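Local coordinates for protein putative methylthioribose-1-phosphate isomerase (Pyrococcus horikoshii OT3, PDB 6A34) that probably catalyses the interconversion of 5-methylthioribose 1-phosphate and 5-methylthioribulose 1-phosphate, an aldose-ketose isomerisation of the methionine salvage pathway, at residues A[5-10]-A[146-151]; A[31-36]-A[207-212]. All blocks are in the same frame, centred on the assembly; numbering follows the deposited sequence.

How the contacts relate
Contacts 1 and 2 each pin a piece of the N-terminal part of the chain to a helix much later in the sequence, and along the chain they interleave: 5-10, 31-36, 146-151, 207-212. Their centres are 22 Å apart and their nearest atoms about 12 Å apart. Contact 1 lies at the surface, on the long helix 125-157, away from the predicted substrate-binding and catalytic residues. Contact 2 is closer to the probable active site: the side chain of Leu210 comes within about 4 Å of that of Arg57, and the side chain of Arg209 is about 4 Å from that of its near neighbour in sequence Gln206, both predicted to bind substrate. The second subunit packs on contact 2, whereas no other chain touches the segments of contact 1.

Contact 1 (A[5-10]-A[146-151]); sequences YTPKEL and ANLRMG
Leu148 is the residue through which helix 125-157 receives the N-terminal segment 5-10, and its two methyl groups divide the work. Leu148 CD1 meets two atoms of the Pro7 ring, 3.7 Å from Pro7 CD and 3.9 Å from Pro7 CG, the two side chains lying roughly at right angles. The other methyl, Leu148 CD2, packs against Leu10 CD1 at 3.8 Å. Leu148 CD2 also lies 3.7 Å from the backbone oxygen Tyr5 O. With CG placed anti to its carbonyl carbon (chi1 -72°), Leu10 brings its CD1 up to Leu148 CD2. Cutting Leu148 back to alanine would probably leave Pro7 and Leu10 without their apolar partner on helix 125-157 and open a gap between the short N-terminal turn and the helix.

Polar bonds serve the turn itself rather than the interface. Thr6 and Glu9 form a capping box: Thr6 N donates to Glu9 OE1 at 3.1 Å in a nearly straight bond that arrives on the anti side of the carboxylate, while the return bond from Glu9 N to Thr6 OG1 is weak at 3.4 Å.

Beyond the pair, Leu10 also rests on Val186 of helix 180-189, and Tyr5 touches Lys189 there while its OH bonds to Asp190. The N-terminal turn thus bridges helices 125-157 and 180-189, and in the loop leading into the latter His176 meets Pro7 and Leu177 meets Leu148.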
loop_
_atom_site.group_PDB
_atom_site.type_symbol
_atom_site.label_atom_id
_atom_site.label_comp_id
_atom_site.label_asym_id
_atom_site.label_seq_id
_atom_site.Cartn_x
_atom_site.Cartn_y
_atom_site.Cartn_z
ATOM N N TYR A 5 18.787 -21.588 -21.146
ATOM C CA TYR A 5 19.623 -20.476 -20.694
ATOM C C TYR A 5 20.477 -20.919 -19.500
ATOM O O TYR A 5 20.072 -21.774 -18.739
ATOM C CB TYR A 5 18.780 -19.241 -20.358
ATOM C CG TYR A 5 18.021 -18.638 -21.516
ATOM C CD1 TYR A 5 18.660 -17.841 -22.456
ATOM C CD2 TYR A 5 16.653 -18.842 -21.658
ATOM C CE1 TYR A 5 17.965 -17.274 -23.513
ATOM C CE2 TYR A 5 15.945 -18.298 -22.711
ATOM C CZ TYR A 5 16.607 -17.516 -23.642
ATOM O OH TYR A 5 15.917 -16.953 -24.672
ATOM N N THR A 6 21.679 -20.338 -19.400
ATOM C CA THR A 6 22.528 -20.390 -18.213
ATOM C C THR A 6 22.212 -19.182 -17.332
ATOM O O THR A 6 21.687 -18.177 -17.811
ATOM C CB THR A 6 24.019 -20.391 -18.593
ATOM O OG1 THR A 6 24.267 -19.128 -19.196
ATOM C CG2 THR A 6 24.435 -21.503 -19.543
ATOM N N PRO A 7 22.520 -19.234 -16.020
ATOM C CA PRO A 7 22.366 -18.077 -15.147
ATOM C C PRO A 7 22.915 -16.782 -15.733
ATOM O O PRO A 7 22.241 -15.793 -15.652
ATOM C CB PRO A 7 23.167 -18.479 -13.914
ATOM C CG PRO A 7 22.949 -19.956 -13.834
ATOM C CD PRO A 7 22.964 -20.420 -15.277
ATOM N N LYS A 8 24.084 -16.842 -16.379
ATOM C CA LYS A 8 24.811 -15.649 -16.842
ATOM C C LYS A 8 24.128 -15.043 -18.056
ATOM O O LYS A 8 24.283 -13.857 -18.321
ATOM C CB LYS A 8 26.266 -15.962 -17.213
ATOM C CG LYS A 8 27.273 -15.612 -16.122
ATOM C CD LYS A 8 28.618 -16.318 -16.239
ATOM C CE LYS A 8 29.591 -15.863 -15.167
ATOM N NZ LYS A 8 30.791 -16.735 -15.089
ATOM N N GLU A 9 23.364 -15.856 -18.779
ATOM C CA GLU A 9 22.575 -15.328 -19.885
ATOM C C GLU A 9 21.297 -14.639 -19.378
ATOM O O GLU A 9 20.694 -13.888 -20.143
ATOM C CB GLU A 9 22.236 -16.434 -20.892
ATOM C CG GLU A 9 23.434 -16.901 -21.693
ATOM C CD GLU A 9 23.174 -18.113 -22.570
ATOM O OE1 GLU A 9 22.495 -19.044 -22.119
ATOM O OE2 GLU A 9 23.671 -18.125 -23.704
ATOM N N LEU A 10 20.873 -14.920 -18.132
ATOM C CA LEU A 10 19.573 -14.447 -17.580
ATOM C C LEU A 10 19.735 -13.180 -16.724
ATOM O O LEU A 10 18.811 -12.384 -16.614
ATOM C CB LEU A 10 18.942 -15.582 -16.774
ATOM C CG LEU A 10 18.382 -16.736 -17.609
ATOM C CD1 LEU A 10 17.879 -17.835 -16.701
ATOM C CD2 LEU A 10 17.280 -16.281 -18.562
ATOM N N ALA A 146 17.429 -25.242 -9.101
ATOM C CA ALA A 146 15.987 -25.277 -8.870
ATOM C C ALA A 146 15.367 -24.050 -9.540
ATOM O O ALA A 146 14.356 -24.141 -10.202
ATOM C CB ALA A 146 15.692 -25.318 -7.394
ATOM N N ASN A 147 16.032 -22.904 -9.411
ATOM C CA ASN A 147 15.533 -21.647 -9.933
ATOM C C ASN A 147 15.554 -21.678 -11.460
ATOM O O ASN A 147 14.610 -21.194 -12.107
ATOM C CB ASN A 147 16.294 -20.453 -9.360
ATOM C CG ASN A 147 16.065 -20.325 -7.874
ATOM O OD1 ASN A 147 15.073 -20.847 -7.354
ATOM N ND2 ASN A 147 16.956 -19.619 -7.198
ATOM N N LEU A 148 16.595 -22.284 -12.033
ATOM C CA LEU A 148 16.680 -22.374 -13.471
ATOM C C LEU A 148 15.478 -23.150 -14.037
ATOM O O LEU A 148 14.858 -22.728 -15.005
ATOM C CB LEU A 148 17.986 -23.056 -13.849
ATOM C CG LEU A 148 19.160 -22.129 -14.094
ATOM C CD1 LEU A 148 20.435 -22.954 -14.296
ATOM C CD2 LEU A 148 18.899 -21.238 -15.291
ATOM N N ARG A 149 15.162 -24.281 -13.421
ATOM C CA ARG A 149 14.051 -25.119 -13.838
ATOM C C ARG A 149 12.724 -24.360 -13.679
ATOM O O ARG A 149 11.920 -24.318 -14.622
ATOM C CB ARG A 149 14.043 -26.424 -13.038
ATOM C CG ARG A 149 15.176 -27.386 -13.391
ATOM C CD ARG A 149 15.085 -28.728 -12.695
ATOM N NE ARG A 149 14.932 -28.670 -11.240
ATOM C CZ ARG A 149 15.927 -28.792 -10.364
ATOM N NH1 ARG A 149 17.178 -28.754 -10.793
ATOM N NH2 ARG A 149 15.662 -28.970 -9.075
ATOM N N MET A 150 12.495 -23.768 -12.499
ATOM C CA MET A 150 11.260 -23.005 -12.245
ATOM C C MET A 150 11.045 -21.965 -13.352
ATOM O O MET A 150 9.957 -21.797 -13.820
ATOM C CB MET A 150 11.333 -22.244 -10.921
ATOM C CG MET A 150 10.715 -22.947 -9.752
ATOM S SD MET A 150 11.113 -21.985 -8.253
ATOM C CE MET A 150 12.542 -22.864 -7.624
ATOM N N GLY A 151 12.102 -21.235 -13.716
ATOM C CA GLY A 151 12.013 -20.142 -14.669
ATOM C C GLY A 151 11.491 -20.622 -16.009
ATOM O O GLY A 151 10.630 -19.972 -16.619
#

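Contact 2 (A[31-36]-A[207-212]); sequences LLPKEF and GARLSA
Leu32 O and Arg209 NH1 are joined by one water molecule, which donates to Leu32 O at 2.6 Å and accepts from Arg209 NH1 at 2.6 Å. The water sits at the edge of the guanidinium group, in its plane; NH2 of the same group is held by Val204 O. Arg209 starts out with CG anti to the backbone N (chi1 -155°), which puts CG 3.3 Å from Pro33 CD, and the bend at chi3 (26°) then carries the guanidinium round to the water. Pro33, preceded by a cis peptide bond, presents its ring to the helix, crossing the arginine chain at about a right angle, with Pro33 CB 3.4 Å from Arg209 O.

Helix 206-217 has a wider pi-type turn here, where Ala212 N bonds to Gly207 O at 2.9 Å. It follows strand 193-199 and precedes strand 222-225, two parallel neighbours in the main sheet, as the helix of a beta-alpha-beta crossover. Beside the proline, Leu32 CB packs on Leu210 CD2 at 4.1 Å, and Leu210 in turn touches Arg57, a predicted substrate-binding residue. Trp213 of the same helix touches both Leu32 and Pro33, while Ile312 of the second subunit packs on Pro33 and Ala208.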
loop_
_atom_site.group_PDB
_atom_site.type_symbol
_atom_site.label_atom_id
_atom_site.label_comp_id
_atom_site.label_asym_id
_atom_site.label_seq_id
_atom_site.Cartn_x
_atom_site.Cartn_y
_atom_site.Cartn_z
ATOM N N LEU A 31 22.061 -1.834 1.909
ATOM C CA LEU A 31 22.443 -0.582 1.257
ATOM C C LEU A 31 21.537 -0.303 0.045
ATOM O O LEU A 31 21.474 0.822 -0.424
ATOM C CB LEU A 31 23.930 -0.647 0.868
ATOM C CG LEU A 31 24.904 -0.759 2.044
ATOM C CD1 LEU A 31 26.359 -0.841 1.585
ATOM C CD2 LEU A 31 24.722 0.395 3.032
ATOM N N LEU A 32 20.818 -1.323 -0.440
ATOM C CA LEU A 32 19.992 -1.161 -1.637
ATOM C C LEU A 32 18.759 -0.350 -1.258
ATOM O O LEU A 32 18.303 -0.422 -0.109
ATOM C CB LEU A 32 19.609 -2.532 -2.211
ATOM C CG LEU A 32 20.755 -3.308 -2.861
ATOM C CD1 LEU A 32 20.314 -4.709 -3.246
ATOM C CD2 LEU A 32 21.325 -2.573 -4.065
ATOM N N PRO A 33 18.242 0.435 -2.206
ATOM C CA PRO A 33 18.680 0.539 -3.595
ATOM C C PRO A 33 19.633 1.707 -3.902
ATOM O O PRO A 33 20.017 1.920 -5.062
ATOM C CB PRO A 33 17.353 0.776 -4.340
ATOM C CG PRO A 33 16.577 1.643 -3.364
ATOM C CD PRO A 33 16.941 1.073 -2.007
ATOM N N LYS A 34 20.005 2.446 -2.856
ATOM C CA LYS A 34 20.881 3.621 -2.933
ATOM C C LYS A 34 22.241 3.207 -3.516
ATOM O O LYS A 34 22.720 3.796 -4.494
ATOM C CB LYS A 34 20.950 4.232 -1.529
ATOM C CG LYS A 34 21.658 5.574 -1.392
ATOM C CD LYS A 34 21.859 5.953 0.071
ATOM C CE LYS A 34 21.945 7.443 0.327
ATOM N NZ LYS A 34 23.177 8.037 -0.243
ATOM N N GLU A 35 22.826 2.148 -2.948
ATOM C CA GLU A 35 24.184 1.693 -3.270
ATOM C C GLU A 35 24.198 0.171 -3.437
ATOM O O GLU A 35 23.627 -0.558 -2.617
ATOM C CB GLU A 35 25.159 2.068 -2.153
ATOM C CG GLU A 35 26.609 1.726 -2.462
ATOM C CD GLU A 35 27.585 1.910 -1.300
ATOM O OE1 GLU A 35 27.147 2.399 -0.247
ATOM O OE2 GLU A 35 28.782 1.553 -1.456
ATOM N N PHE A 36 24.905 -0.280 -4.481
ATOM C CA PHE A 36 25.178 -1.681 -4.786
ATOM C C PHE A 36 26.614 -2.034 -4.360
ATOM O O PHE A 36 27.558 -1.585 -4.973
ATOM C CB PHE A 36 24.977 -1.913 -6.287
ATOM C CG PHE A 36 25.249 -3.315 -6.764
ATOM C CD1 PHE A 36 25.040 -4.411 -5.939
ATOM C CD2 PHE A 36 25.702 -3.546 -8.052
ATOM C CE1 PHE A 36 25.280 -5.700 -6.394
ATOM C CE2 PHE A 36 25.946 -4.836 -8.500
ATOM C CZ PHE A 36 25.716 -5.913 -7.676
ATOM N N GLY A 207 9.199 -4.659 -2.788
ATOM C CA GLY A 207 8.935 -4.425 -4.212
ATOM C C GLY A 207 9.725 -3.232 -4.742
ATOM O O GLY A 207 10.378 -3.298 -5.783
ATOM N N ALA A 208 9.658 -2.132 -4.009
ATOM C CA ALA A 208 10.217 -0.858 -4.444
ATOM C C ALA A 208 11.747 -0.879 -4.287
ATOM O O ALA A 208 12.479 -0.406 -5.172
ATOM C CB ALA A 208 9.592 0.254 -3.631
ATOM N N ARG A 209 12.198 -1.438 -3.156
ATOM C CA ARG A 209 13.550 -1.313 -2.657
ATOM C C ARG A 209 14.467 -2.347 -3.322
ATOM O O ARG A 209 15.656 -2.084 -3.597
ATOM C CB ARG A 209 13.519 -1.447 -1.136
ATOM C CG ARG A 209 14.681 -0.765 -0.430
ATOM C CD ARG A 209 14.494 -0.508 1.059
ATOM N NE ARG A 209 13.575 -1.447 1.659
ATOM C CZ ARG A 209 13.924 -2.634 2.153
ATOM N NH1 ARG A 209 15.208 -2.964 2.239
ATOM N NH2 ARG A 209 12.980 -3.484 2.547
ATOM N N LEU A 210 13.911 -3.523 -3.588
ATOM C CA LEU A 210 14.677 -4.693 -3.983
ATOM C C LEU A 210 14.270 -5.121 -5.401
ATOM O O LEU A 210 15.118 -5.064 -6.305
ATOM C CB LEU A 210 14.482 -5.802 -2.947
ATOM C CG LEU A 210 14.966 -5.436 -1.549
ATOM C CD1 LEU A 210 14.806 -6.598 -0.592
ATOM C CD2 LEU A 210 16.405 -4.990 -1.576
ATOM N N SER A 211 12.992 -5.470 -5.621
ATOM C CA SER A 211 12.588 -5.952 -6.932
ATOM C C SER A 211 12.867 -4.861 -7.985
ATOM O O SER A 211 13.408 -5.152 -9.084
ATOM C CB SER A 211 11.141 -6.418 -6.951
ATOM O OG SER A 211 10.975 -7.652 -6.264
ATOM N N ALA A 212 12.487 -3.604 -7.685
ATOM C CA ALA A 212 12.561 -2.541 -8.705
ATOM C C ALA A 212 14.042 -2.373 -9.145
ATOM O O ALA A 212 14.348 -2.186 -10.328
ATOM C CB ALA A 212 11.929 -1.263 -8.191
HETATM O O HOH W 1 17.599 -2.146 1.669
#